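Local coordinates for acyl-CoA N-acyltransferases (NAT) superfamily protein (Arabidopsis thaliana, PDB 6TH0) that probably transfers the acetyl group of acetyl-CoA to the N-terminal methionine of transmembrane proteins and to lysine side chains of proteins, at residues Leu19-Ile22 with His23-Phe27; Glu104-Lys108 with Arg109-Lys113; His139-Pro142 with Ala143-Leu146. One frame throughout, in Å; residues are numbered along the deposited sequence.

Contact 1 of 3, residues Leu19-Ile22 with His23-Phe27; sequences LEQI and HRDIF. With ACO (acetyl coenzyme *a), chain C.
L19 and H23, one turn apart on helix 16-26, are joined by two hydrogen bonds at a single carbonyl. L19 O takes the helical bond from H23 N and a second from H23 ND1 at 2.9 Å. The two donors arrive from opposite faces of the carbonyl plane, and the ring nitrogen stands 36° above it. CG of H23 lies anti to its carbonyl carbon, beside its backbone N (chi1 -84°); this folds the imidazole back along the helix, so that L19 O lies at the ring's edge, close to its plane. With NE2 bonded to T99 OG1, the buried ring is held at both nitrogens, which probably leaves it little freedom to flip.

Further backbone bonds run from R24 N to E20 O, D25 N to Q21 O and I26 N to I22 O. F27 N still bonds to H23 O, although F27 has left helical geometry.

A water links two polar ends on the outer face. It donates to Q21 OE1 at 2.6 Å and to D25 OD2 at 2.7 Å, while Q21 OE1 also pairs with R18.

Among apolar groups, L19 runs alongside H23, its CD1 resting 3.5 Å from CE1 of the ring. I22 CG1 meets I26 CD1 at 3.9 Å, the two side chains crossing at a slant.

The helix end approaches acetyl-CoA: I26 O is 3.5 Å from C6P of the pantetheine arm, and F27 CE1 is 3.8 Å from C2P.

The buried side of the turn faces F66 of strand 63-73, which touches L19, I22, H23 and I26. F36 of helix 33-41 meets L19 and presents a ring edge-to-face with H23, so this helix of the GNAT domain is wedged between helix 33-41 and the sheet.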
loop_
_atom_site.group_PDB
_atom_site.type_symbol
_atom_site.label_atom_id
_atom_site.label_comp_id
_atom_site.label_asym_id
_atom_site.label_seq_id
_atom_site.Cartn_x
_atom_site.Cartn_y
_atom_site.Cartn_z
ATOM N N LEU A 19 5.824 13.355 -3.579
ATOM C CA LEU A 19 5.387 11.978 -3.765
ATOM C C LEU A 19 6.083 11.331 -4.950
ATOM O O LEU A 19 6.559 10.188 -4.852
ATOM C CB LEU A 19 3.865 11.925 -3.958
ATOM C CG LEU A 19 3.221 10.536 -3.914
ATOM C CD1 LEU A 19 3.321 9.851 -2.549
ATOM C CD2 LEU A 19 1.771 10.605 -4.420
ATOM N N GLU A 20 6.142 12.035 -6.081
ATOM C CA GLU A 20 6.795 11.461 -7.249
ATOM C C GLU A 20 8.265 11.234 -6.959
ATOM O O GLU A 20 8.818 10.176 -7.271
ATOM C CB GLU A 20 6.662 12.370 -8.466
ATOM C CG GLU A 20 5.300 12.407 -9.132
ATOM C CD GLU A 20 5.309 13.320 -10.345
ATOM O OE1 GLU A 20 5.688 14.503 -10.194
ATOM O OE2 GLU A 20 4.959 12.852 -11.450
ATOM N N GLN A 21 8.891 12.208 -6.310
ATOM C CA GLN A 21 10.329 12.151 -6.068
ATOM C C GLN A 21 10.694 10.989 -5.148
ATOM O O GLN A 21 11.634 10.237 -5.430
ATOM C CB GLN A 21 10.768 13.496 -5.495
ATOM C CG GLN A 21 12.151 13.557 -4.897
ATOM C CD GLN A 21 12.138 14.316 -3.583
ATOM O OE1 GLN A 21 12.032 13.717 -2.511
ATOM N NE2 GLN A 21 12.217 15.639 -3.659
ATOM N N ILE A 22 9.961 10.824 -4.044
ATOM C CA ILE A 22 10.252 9.746 -3.101
ATOM C C ILE A 22 10.006 8.379 -3.738
ATOM O O ILE A 22 10.752 7.427 -3.485
ATOM C CB ILE A 22 9.458 9.935 -1.797
ATOM C CG1 ILE A 22 10.057 9.049 -0.691
ATOM C CG2 ILE A 22 7.968 9.599 -2.009
ATOM C CD1 ILE A 22 9.576 9.403 0.701
ATOM N N HIS A 23 8.941 8.234 -4.542
ATOM C CA HIS A 23 8.766 6.970 -5.253
ATOM C C HIS A 23 9.974 6.653 -6.133
ATOM O O HIS A 23 10.486 5.526 -6.124
ATOM C CB HIS A 23 7.484 6.984 -6.084
ATOM C CG HIS A 23 6.255 6.631 -5.301
ATOM N ND1 HIS A 23 5.674 7.488 -4.389
ATOM C CD2 HIS A 23 5.506 5.500 -5.282
ATOM C CE1 HIS A 23 4.611 6.909 -3.856
ATOM N NE2 HIS A 23 4.485 5.701 -4.380
ATOM N N ARG A 24 10.433 7.633 -6.907
ATOM C CA ARG A 24 11.596 7.418 -7.755
ATOM C C ARG A 24 12.802 7.021 -6.918
ATOM O O ARG A 24 13.606 6.170 -7.325
ATOM C CB ARG A 24 11.888 8.687 -8.558
ATOM C CG ARG A 24 13.255 8.717 -9.216
ATOM C CD ARG A 24 13.463 7.586 -10.210
ATOM N NE ARG A 24 12.578 7.695 -11.366
ATOM C CZ ARG A 24 12.750 7.027 -12.502
ATOM N NH1 ARG A 24 13.777 6.203 -12.643
ATOM N NH2 ARG A 24 11.891 7.185 -13.498
ATOM N N ASP A 25 12.934 7.615 -5.733
ATOM C CA ASP A 25 14.166 7.425 -4.976
ATOM C C ASP A 25 14.177 6.110 -4.200
ATOM O O ASP A 25 15.246 5.505 -4.044
ATOM C CB ASP A 25 14.362 8.582 -3.995
ATOM C CG ASP A 25 14.814 9.869 -4.657
ATOM O OD1 ASP A 25 15.161 9.899 -5.866
ATOM O OD2 ASP A 25 14.867 10.887 -3.933
ATOM N N ILE A 26 13.029 5.657 -3.682
ATOM C CA ILE A 26 13.052 4.500 -2.780
ATOM C C ILE A 26 12.126 3.369 -3.193
ATOM O O ILE A 26 12.231 2.259 -2.646
ATOM C CB ILE A 26 12.757 4.903 -1.319
ATOM C CG1 ILE A 26 11.257 5.132 -1.077
ATOM C CG2 ILE A 26 13.572 6.155 -0.916
ATOM C CD1 ILE A 26 10.954 5.447 0.383
ATOM N N PHE A 27 11.201 3.612 -4.130
ATOM C CA PHE A 27 10.286 2.532 -4.460
ATOM C C PHE A 27 10.722 1.865 -5.756
ATOM O O PHE A 27 10.759 2.518 -6.811
ATOM C CB PHE A 27 8.849 3.032 -4.569
ATOM C CG PHE A 27 7.857 1.920 -4.482
ATOM C CD1 PHE A 27 7.558 1.357 -3.260
ATOM C CD2 PHE A 27 7.289 1.380 -5.624
ATOM C CE1 PHE A 27 6.669 0.281 -3.167
ATOM C CE2 PHE A 27 6.420 0.321 -5.537
ATOM C CZ PHE A 27 6.111 -0.229 -4.307
HETATM N N1A ACO C . 12.764 0.241 17.978
HETATM C C2A ACO C . 13.524 -0.615 17.213
HETATM N N3A ACO C . 13.220 -1.316 16.106
HETATM C C4A ACO C . 11.906 -1.103 15.707
HETATM C C5A ACO C . 10.994 -0.243 16.396
HETATM C C6A ACO C . 11.476 0.417 17.544
HETATM N N6A ACO C . 10.650 1.255 18.245
HETATM N N7A ACO C . 9.743 -0.220 15.766
HETATM C C8A ACO C . 9.897 -1.053 14.716
HETATM N N9A ACO C . 11.173 -1.610 14.638
HETATM C C1B ACO C . 11.682 -2.556 13.644
HETATM C C2B ACO C . 10.614 -3.653 13.188
HETATM O O2B ACO C . 10.570 -4.667 14.103
HETATM C C3B ACO C . 11.446 -4.062 11.883
HETATM O O3B ACO C . 12.496 -4.753 12.355
HETATM P P3B ACO C . 13.075 -6.059 11.196
HETATM O O7A ACO C . 13.693 -5.114 10.200
HETATM O O8A ACO C . 14.026 -6.891 12.041
HETATM O O9A ACO C . 11.749 -6.656 10.789
HETATM C C4B ACO C . 11.864 -2.667 11.308
HETATM O O4B ACO C . 12.083 -1.797 12.468
HETATM C C5B ACO C . 10.814 -2.107 10.330
HETATM O O5B ACO C . 9.545 -2.068 10.907
HETATM P P1A ACO C . 8.874 -0.592 10.603
HETATM O O1A ACO C . 9.698 0.467 11.236
HETATM O O2A ACO C . 7.403 -0.712 10.884
HETATM O O3A ACO C . 8.927 -0.251 8.945
HETATM P P2A ACO C . 9.793 1.012 8.520
HETATM O O4A ACO C . 9.108 2.297 8.812
HETATM O O5A ACO C . 11.269 0.870 8.782
HETATM O O6A ACO C . 9.701 0.979 6.786
HETATM C CBP ACO C . 9.746 -0.259 4.722
HETATM C CCP ACO C . 9.673 -0.323 6.310
HETATM C CDP ACO C . 8.453 0.355 4.238
HETATM C CEP ACO C . 9.926 -1.663 4.141
HETATM C CAP ACO C . 10.966 0.649 4.411
HETATM O OAP ACO C . 12.190 -0.028 4.681
HETATM C C9P ACO C . 11.045 1.126 2.963
HETATM O O9P ACO C . 10.586 2.201 2.646
HETATM N N8P ACO C . 11.716 0.343 2.046
HETATM C C7P ACO C . 11.842 0.749 0.607
HETATM C C6P ACO C . 10.501 0.742 -0.067
HETATM C C5P ACO C . 10.018 -0.665 -0.059
HETATM O O5P ACO C . 10.727 -1.650 -0.196
HETATM N N4P ACO C . 8.660 -0.837 0.128
HETATM C C3P ACO C . 8.203 -2.225 0.156
HETATM C C2P ACO C . 6.806 -2.298 -0.349
HETATM S S1P ACO C . 6.291 -4.084 -0.318
HETATM C C ACO C . 6.862 -4.491 -1.967
HETATM O O ACO C . 7.845 -5.161 -2.172
HETATM C CH3 ACO C . 6.123 -3.931 -3.069
HETATM O O HOH W 1 12.955 11.303 -2.100
#

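Contact 2 of 3, residues Glu104-Lys108 with Arg109-Lys113. With ACO (acetyl coenzyme *a), chain C.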
loop_
_atom_site.group_PDB
_atom_site.type_symbol
_atom_site.label_atom_id
_atom_site.label_comp_id
_atom_site.label_asym_id
_atom_site.label_seq_id
_atom_site.Cartn_x
_atom_site.Cartn_y
_atom_site.Cartn_z
ATOM N N GLU A 104 14.632 6.843 4.475
ATOM C CA GLU A 104 15.634 6.014 5.137
ATOM C C GLU A 104 15.867 6.442 6.591
ATOM O O GLU A 104 15.891 5.607 7.501
ATOM C CB GLU A 104 16.909 6.051 4.287
ATOM C CG GLU A 104 17.760 4.803 4.340
ATOM C CD GLU A 104 18.701 4.679 3.141
ATOM O OE1 GLU A 104 18.585 5.476 2.180
ATOM O OE2 GLU A 104 19.530 3.745 3.138
ATOM N N THR A 105 16.013 7.742 6.838
ATOM C CA THR A 105 16.328 8.178 8.196
ATOM C C THR A 105 15.156 8.064 9.167
ATOM O O THR A 105 15.343 8.312 10.361
ATOM C CB THR A 105 16.854 9.613 8.174
ATOM O OG1 THR A 105 15.917 10.462 7.499
ATOM C CG2 THR A 105 18.194 9.669 7.453
ATOM N N TYR A 106 13.955 7.721 8.702
ATOM C CA TYR A 106 12.808 7.535 9.588
ATOM C C TYR A 106 12.447 6.067 9.786
ATOM O O TYR A 106 11.419 5.771 10.402
ATOM C CB TYR A 106 11.586 8.302 9.058
ATOM C CG TYR A 106 11.599 9.780 9.381
ATOM C CD1 TYR A 106 12.283 10.678 8.581
ATOM C CD2 TYR A 106 10.921 10.270 10.489
ATOM C CE1 TYR A 106 12.304 12.029 8.876
ATOM C CE2 TYR A 106 10.938 11.618 10.796
ATOM C CZ TYR A 106 11.629 12.494 9.982
ATOM O OH TYR A 106 11.648 13.840 10.275
ATOM N N ARG A 107 13.258 5.147 9.279
ATOM C CA ARG A 107 12.902 3.738 9.310
ATOM C C ARG A 107 13.147 3.116 10.681
ATOM O O ARG A 107 13.879 3.643 11.518
ATOM C CB ARG A 107 13.660 2.983 8.226
ATOM C CG ARG A 107 13.133 3.332 6.856
ATOM C CD ARG A 107 13.895 2.645 5.753
ATOM N NE ARG A 107 13.535 3.223 4.475
ATOM C CZ ARG A 107 14.136 2.948 3.327
ATOM N NH1 ARG A 107 15.131 2.072 3.295
ATOM N NH2 ARG A 107 13.737 3.544 2.213
ATOM N N LYS A 108 12.497 1.974 10.905
ATOM C CA LYS A 108 12.625 1.212 12.147
ATOM C C LYS A 108 12.035 1.958 13.335
ATOM O O LYS A 108 12.528 1.844 14.457
ATOM C CB LYS A 108 14.086 0.822 12.423
ATOM C CG LYS A 108 14.689 0.015 11.278
ATOM C CD LYS A 108 15.682 -1.014 11.781
ATOM C CE LYS A 108 15.557 -2.303 10.968
ATOM N NZ LYS A 108 16.227 -3.475 11.610
ATOM N N ARG A 109 10.983 2.739 13.091
ATOM C CA ARG A 109 10.256 3.431 14.146
ATOM C C ARG A 109 8.784 3.043 14.166
ATOM O O ARG A 109 8.017 3.597 14.963
ATOM C CB ARG A 109 10.409 4.948 13.986
ATOM C CG ARG A 109 11.859 5.419 14.016
ATOM C CD ARG A 109 11.992 6.932 13.973
ATOM N NE ARG A 109 13.381 7.316 13.727
ATOM C CZ ARG A 109 13.801 8.567 13.560
ATOM N NH1 ARG A 109 15.086 8.809 13.341
ATOM N NH2 ARG A 109 12.940 9.573 13.601
ATOM N N GLY A 110 8.377 2.086 13.335
ATOM C CA GLY A 110 6.991 1.672 13.271
ATOM C C GLY A 110 6.120 2.468 12.326
ATOM O O GLY A 110 4.897 2.283 12.334
ATOM N N ILE A 111 6.702 3.337 11.500
ATOM C CA ILE A 111 5.886 4.167 10.620
ATOM C C ILE A 111 5.216 3.316 9.545
ATOM O O ILE A 111 4.014 3.451 9.284
ATOM C CB ILE A 111 6.739 5.303 10.026
ATOM C CG1 ILE A 111 7.172 6.251 11.145
ATOM C CG2 ILE A 111 5.965 6.076 8.937
ATOM C CD1 ILE A 111 8.264 7.259 10.727
ATOM N N ALA A 112 5.969 2.408 8.923
ATOM C CA ALA A 112 5.371 1.563 7.893
ATOM C C ALA A 112 4.271 0.696 8.473
ATOM O O ALA A 112 3.213 0.528 7.858
ATOM C CB ALA A 112 6.428 0.691 7.218
ATOM N N LYS A 113 4.507 0.115 9.647
ATOM C CA LYS A 113 3.456 -0.642 10.309
ATOM C C LYS A 113 2.212 0.216 10.510
ATOM O O LYS A 113 1.084 -0.245 10.296
ATOM C CB LYS A 113 3.976 -1.177 11.642
ATOM C CG LYS A 113 2.962 -1.990 12.421
ATOM C CD LYS A 113 3.616 -2.590 13.672
ATOM C CE LYS A 113 2.767 -3.695 14.277
ATOM N NZ LYS A 113 1.476 -3.187 14.815
HETATM N N1A ACO C . 12.764 0.241 17.978
HETATM C C2A ACO C . 13.524 -0.615 17.213
HETATM N N3A ACO C . 13.220 -1.316 16.106
HETATM C C4A ACO C . 11.906 -1.103 15.707
HETATM C C5A ACO C . 10.994 -0.243 16.396
HETATM C C6A ACO C . 11.476 0.417 17.544
HETATM N N6A ACO C . 10.650 1.255 18.245
HETATM N N7A ACO C . 9.743 -0.220 15.766
HETATM C C8A ACO C . 9.897 -1.053 14.716
HETATM N N9A ACO C . 11.173 -1.610 14.638
HETATM C C1B ACO C . 11.682 -2.556 13.644
HETATM C C2B ACO C . 10.614 -3.653 13.188
HETATM O O2B ACO C . 10.570 -4.667 14.103
HETATM C C3B ACO C . 11.446 -4.062 11.883
HETATM O O3B ACO C . 12.496 -4.753 12.355
HETATM P P3B ACO C . 13.075 -6.059 11.196
HETATM O O7A ACO C . 13.693 -5.114 10.200
HETATM O O8A ACO C . 14.026 -6.891 12.041
HETATM O O9A ACO C . 11.749 -6.656 10.789
HETATM C C4B ACO C . 11.864 -2.667 11.308
HETATM O O4B ACO C . 12.083 -1.797 12.468
HETATM C C5B ACO C . 10.814 -2.107 10.330
HETATM O O5B ACO C . 9.545 -2.068 10.907
HETATM P P1A ACO C . 8.874 -0.592 10.603
HETATM O O1A ACO C . 9.698 0.467 11.236
HETATM O O2A ACO C . 7.403 -0.712 10.884
HETATM O O3A ACO C . 8.927 -0.251 8.945
HETATM P P2A ACO C . 9.793 1.012 8.520
HETATM O O4A ACO C . 9.108 2.297 8.812
HETATM O O5A ACO C . 11.269 0.870 8.782
HETATM O O6A ACO C . 9.701 0.979 6.786
HETATM C CBP ACO C . 9.746 -0.259 4.722
HETATM C CCP ACO C . 9.673 -0.323 6.310
HETATM C CDP ACO C . 8.453 0.355 4.238
HETATM C CEP ACO C . 9.926 -1.663 4.141
HETATM C CAP ACO C . 10.966 0.649 4.411
HETATM O OAP ACO C . 12.190 -0.028 4.681
HETATM C C9P ACO C . 11.045 1.126 2.963
HETATM O O9P ACO C . 10.586 2.201 2.646
HETATM N N8P ACO C . 11.716 0.343 2.046
HETATM C C7P ACO C . 11.842 0.749 0.607
HETATM C C6P ACO C . 10.501 0.742 -0.067
HETATM C C5P ACO C . 10.018 -0.665 -0.059
HETATM O O5P ACO C . 10.727 -1.650 -0.196
HETATM N N4P ACO C . 8.660 -0.837 0.128
HETATM C C3P ACO C . 8.203 -2.225 0.156
HETATM C C2P ACO C . 6.806 -2.298 -0.349
HETATM S S1P ACO C . 6.291 -4.084 -0.318
HETATM C C ACO C . 6.862 -4.491 -1.967
HETATM O O ACO C . 7.845 -5.161 -2.172
HETATM C CH3 ACO C . 6.123 -3.931 -3.069
HETATM O O HOH W 2 9.638 3.729 10.834
#
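R109 folds back over the turn T105-K108. From CB, beside the K108 carbonyl, the chain passes along Y106 O, with R109 CG 3.7 Å from Y106 O and CD nearly as close. It stays extended to NE, which together with CZ comes over T105 O, R109 CZ lying 3.6 Å from T105 O. Y106 CA sits over the centre of the same guanidinium face. NH1 of R109 is 3.0 Å from T105 O but too poorly aligned for a hydrogen bond. At the other branch, R109 NH2 comes to 3.8 Å from Y106 CD2, the ring and guanidinium planes being 49° apart. I111 CD1 packs against Y106 CB, and the phenol OH is hydrogen-bonded to D52.

The turn leads into the R/Q-x-x-G-x-G/A signature of GNAT enzymes, here R107 to A112, which wraps the pyrophosphate of acetyl-CoA. K108 N donates to O5A at 2.7 Å, G110 N to O1A at 3.0 Å, A112 N to O4A at 3.1 Å, and K113 N to O2A. A water accepts from R109 N and I111 N and sits between Y106 O and phosphate oxygen O4A. At the phi of G110 (87°) a CB would collide with the carbonyl oxygen of R109, so a residue without a side chain suits this position. The diphosphate is thus held chiefly by main-chain N-H groups, and the N-terminal end of helix 111-123 probably helps to stabilise its negative charge.

Contact 3 of 3, residues His139-Pro142 with Ala143-Leu146; sequences HNNP and AIRL. With ACO (acetyl coenzyme *a), chain C.
N140 turns its amide back toward A143, CG lying anti to the backbone N (chi1 -170°), whereas R145, bent at chi3 (-57°), swings its guanidinium alongside N141 and P142. N140 is the N-cap of helix 141-149, the helix that follows the strand beside the cofactor in this GNAT domain. Its OD1 accepts from A143 N at 3.1 Å, with the donor well above the amide plane instead of on a lone pair. OD1 and CG also press on A143 CB, which lies 3.5 Å from each. The helix then starts regularly, I144 N bonding to N140 O, R145 N to N141 O and L146 N to P142 O.

The other end of the N140 amide faces acetyl-CoA: ND2 donates to the pantetheine carbonyl O5P at 3.1 Å. One side chain therefore caps the helix and holds the cofactor arm. With alanine in place of N140, A143 N would probably lose its capping acceptor and O5P would be left without this donor, so that the arm is likely to be held less firmly.

R145 lays one face of its guanidinium over the first turn, P142 CA standing 3.7 Å above the plane. NH2 of R145 comes to 3.6 Å from N141 CB, and NH1 approaches P142 CG. Other sides of the helix are apolar: I144 packs on V136, Y172 and F174, and L146 on A112 and I116. With the helix backbone backing one face, the guanidinium meets the 3'-phosphate at its edge, P3B lying in its plane. Two phosphate oxygens are engaged separately: NH1 donates to O7A at 3.1 Å, and NE donates to O9A at 3.0 Å along a nearly straight 172° bond.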
loop_
_atom_site.group_PDB
_atom_site.type_symbol
_atom_site.label_atom_id
_atom_site.label_comp_id
_atom_site.label_asym_id
_atom_site.label_seq_id
_atom_site.Cartn_x
_atom_site.Cartn_y
_atom_site.Cartn_z
ATOM N N HIS A 139 12.434 -11.074 -2.812
ATOM C CA HIS A 139 13.702 -11.044 -2.096
ATOM C C HIS A 139 13.754 -9.908 -1.084
ATOM O O HIS A 139 14.807 -9.663 -0.491
ATOM C CB HIS A 139 14.870 -10.931 -3.076
ATOM C CG HIS A 139 14.848 -9.682 -3.896
ATOM N ND1 HIS A 139 15.100 -8.439 -3.357
ATOM C CD2 HIS A 139 14.591 -9.478 -5.209
ATOM C CE1 HIS A 139 15.007 -7.522 -4.304
ATOM N NE2 HIS A 139 14.703 -8.127 -5.439
ATOM N N ASN A 140 12.633 -9.214 -0.870
ATOM C CA ASN A 140 12.553 -8.098 0.074
ATOM C C ASN A 140 12.147 -8.647 1.440
ATOM O O ASN A 140 10.987 -8.598 1.849
ATOM C CB ASN A 140 11.574 -7.047 -0.427
ATOM C CG ASN A 140 11.618 -5.748 0.391
ATOM O OD1 ASN A 140 12.053 -5.727 1.542
ATOM N ND2 ASN A 140 11.116 -4.676 -0.194
ATOM N N ASN A 141 13.142 -9.164 2.161
ATOM C CA ASN A 141 12.876 -9.775 3.458
ATOM C C ASN A 141 12.289 -8.794 4.470
ATOM O O ASN A 141 11.392 -9.201 5.231
ATOM C CB ASN A 141 14.169 -10.431 3.961
ATOM C CG ASN A 141 14.305 -11.872 3.491
ATOM O OD1 ASN A 141 13.352 -12.457 2.970
ATOM N ND2 ASN A 141 15.490 -12.431 3.626
ATOM N N PRO A 142 12.753 -7.544 4.572
ATOM C CA PRO A 142 12.122 -6.619 5.530
ATOM C C PRO A 142 10.635 -6.438 5.285
ATOM O O PRO A 142 9.848 -6.408 6.246
ATOM C CB PRO A 142 12.913 -5.323 5.326
ATOM C CG PRO A 142 14.276 -5.813 4.943
ATOM C CD PRO A 142 14.045 -7.029 4.082
ATOM N N ALA A 143 10.230 -6.349 4.016
ATOM C CA ALA A 143 8.813 -6.215 3.689
ATOM C C ALA A 143 8.045 -7.478 4.059
ATOM O O ALA A 143 6.955 -7.395 4.625
ATOM C CB ALA A 143 8.654 -5.905 2.203
ATOM N N ILE A 144 8.594 -8.651 3.740
ATOM C CA ILE A 144 7.963 -9.912 4.146
ATOM C C ILE A 144 7.754 -9.953 5.659
ATOM O O ILE A 144 6.663 -10.282 6.139
ATOM C CB ILE A 144 8.797 -11.107 3.654
ATOM C CG1 ILE A 144 8.801 -11.143 2.119
ATOM C CG2 ILE A 144 8.316 -12.420 4.287
ATOM C CD1 ILE A 144 9.776 -12.165 1.542
ATOM N N ARG A 145 8.798 -9.635 6.441
ATOM C CA ARG A 145 8.654 -9.642 7.899
ATOM C C ARG A 145 7.593 -8.649 8.367
ATOM O O ARG A 145 6.874 -8.907 9.345
ATOM C CB ARG A 145 9.996 -9.344 8.577
ATOM C CG ARG A 145 11.068 -10.393 8.330
ATOM C CD ARG A 145 12.284 -10.248 9.263
ATOM N NE ARG A 145 12.921 -8.933 9.173
ATOM C CZ ARG A 145 13.913 -8.632 8.334
ATOM N NH1 ARG A 145 14.431 -7.409 8.325
ATOM N NH2 ARG A 145 14.384 -9.545 7.495
ATOM N N LEU A 146 7.521 -7.488 7.718
ATOM C CA LEU A 146 6.560 -6.452 8.101
ATOM C C LEU A 146 5.125 -6.926 7.903
ATOM O O LEU A 146 4.271 -6.781 8.787
ATOM C CB LEU A 146 6.823 -5.182 7.280
ATOM C CG LEU A 146 5.859 -4.001 7.420
ATOM C CD1 LEU A 146 5.833 -3.497 8.846
ATOM C CD2 LEU A 146 6.256 -2.870 6.450
HETATM N N1A ACO C . 12.764 0.241 17.978
HETATM C C2A ACO C . 13.524 -0.615 17.213
HETATM N N3A ACO C . 13.220 -1.316 16.106
HETATM C C4A ACO C . 11.906 -1.103 15.707
HETATM C C5A ACO C . 10.994 -0.243 16.396
HETATM C C6A ACO C . 11.476 0.417 17.544
HETATM N N6A ACO C . 10.650 1.255 18.245
HETATM N N7A ACO C . 9.743 -0.220 15.766
HETATM C C8A ACO C . 9.897 -1.053 14.716
HETATM N N9A ACO C . 11.173 -1.610 14.638
HETATM C C1B ACO C . 11.682 -2.556 13.644
HETATM C C2B ACO C . 10.614 -3.653 13.188
HETATM O O2B ACO C . 10.570 -4.667 14.103
HETATM C C3B ACO C . 11.446 -4.062 11.883
HETATM O O3B ACO C . 12.496 -4.753 12.355
HETATM P P3B ACO C . 13.075 -6.059 11.196
HETATM O O7A ACO C . 13.693 -5.114 10.200
HETATM O O8A ACO C . 14.026 -6.891 12.041
HETATM O O9A ACO C . 11.749 -6.656 10.789
HETATM C C4B ACO C . 11.864 -2.667 11.308
HETATM O O4B ACO C . 12.083 -1.797 12.468
HETATM C C5B ACO C . 10.814 -2.107 10.330
HETATM O O5B ACO C . 9.545 -2.068 10.907
HETATM P P1A ACO C . 8.874 -0.592 10.603
HETATM O O1A ACO C . 9.698 0.467 11.236
HETATM O O2A ACO C . 7.403 -0.712 10.884
HETATM O O3A ACO C . 8.927 -0.251 8.945
HETATM P P2A ACO C . 9.793 1.012 8.520
HETATM O O4A ACO C . 9.108 2.297 8.812
HETATM O O5A ACO C . 11.269 0.870 8.782
HETATM O O6A ACO C . 9.701 0.979 6.786
HETATM C CBP ACO C . 9.746 -0.259 4.722
HETATM C CCP ACO C . 9.673 -0.323 6.310
HETATM C CDP ACO C . 8.453 0.355 4.238
HETATM C CEP ACO C . 9.926 -1.663 4.141
HETATM C CAP ACO C . 10.966 0.649 4.411
HETATM O OAP ACO C . 12.190 -0.028 4.681
HETATM C C9P ACO C . 11.045 1.126 2.963
HETATM O O9P ACO C . 10.586 2.201 2.646
HETATM N N8P ACO C . 11.716 0.343 2.046
HETATM C C7P ACO C . 11.842 0.749 0.607
HETATM C C6P ACO C . 10.501 0.742 -0.067
HETATM C C5P ACO C . 10.018 -0.665 -0.059
HETATM O O5P ACO C . 10.727 -1.650 -0.196
HETATM N N4P ACO C . 8.660 -0.837 0.128
HETATM C C3P ACO C . 8.203 -2.225 0.156
HETATM C C2P ACO C . 6.806 -2.298 -0.349
HETATM S S1P ACO C . 6.291 -4.084 -0.318
HETATM C C ACO C . 6.862 -4.491 -1.967
HETATM O O ACO C . 7.845 -5.161 -2.172
HETATM C CH3 ACO C . 6.123 -3.931 -3.069
#

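The three contacts follow one another along the chain of a single GNAT domain and meet at acetyl-CoA. Contact 1 touches the pantetheine arm, contact 2 wraps the pyrophosphate and, through R107, also lies over the arm, and contact 3 reaches from the arm to the 3'-phosphate. Contacts 1 and 2, centres about 16 Å apart, touch where I26 CD1 lies 3.8 Å from R107 NH2. Contacts 2 and 3, centres about 14 Å apart, pack through A112 CB and L146 CD2 at 3.6 Å, which joins helices 111-123 and 141-149. Contacts 1 and 3 do not touch, their nearest atoms being about 7 Å apart; both reach the arm, through F27 and N140.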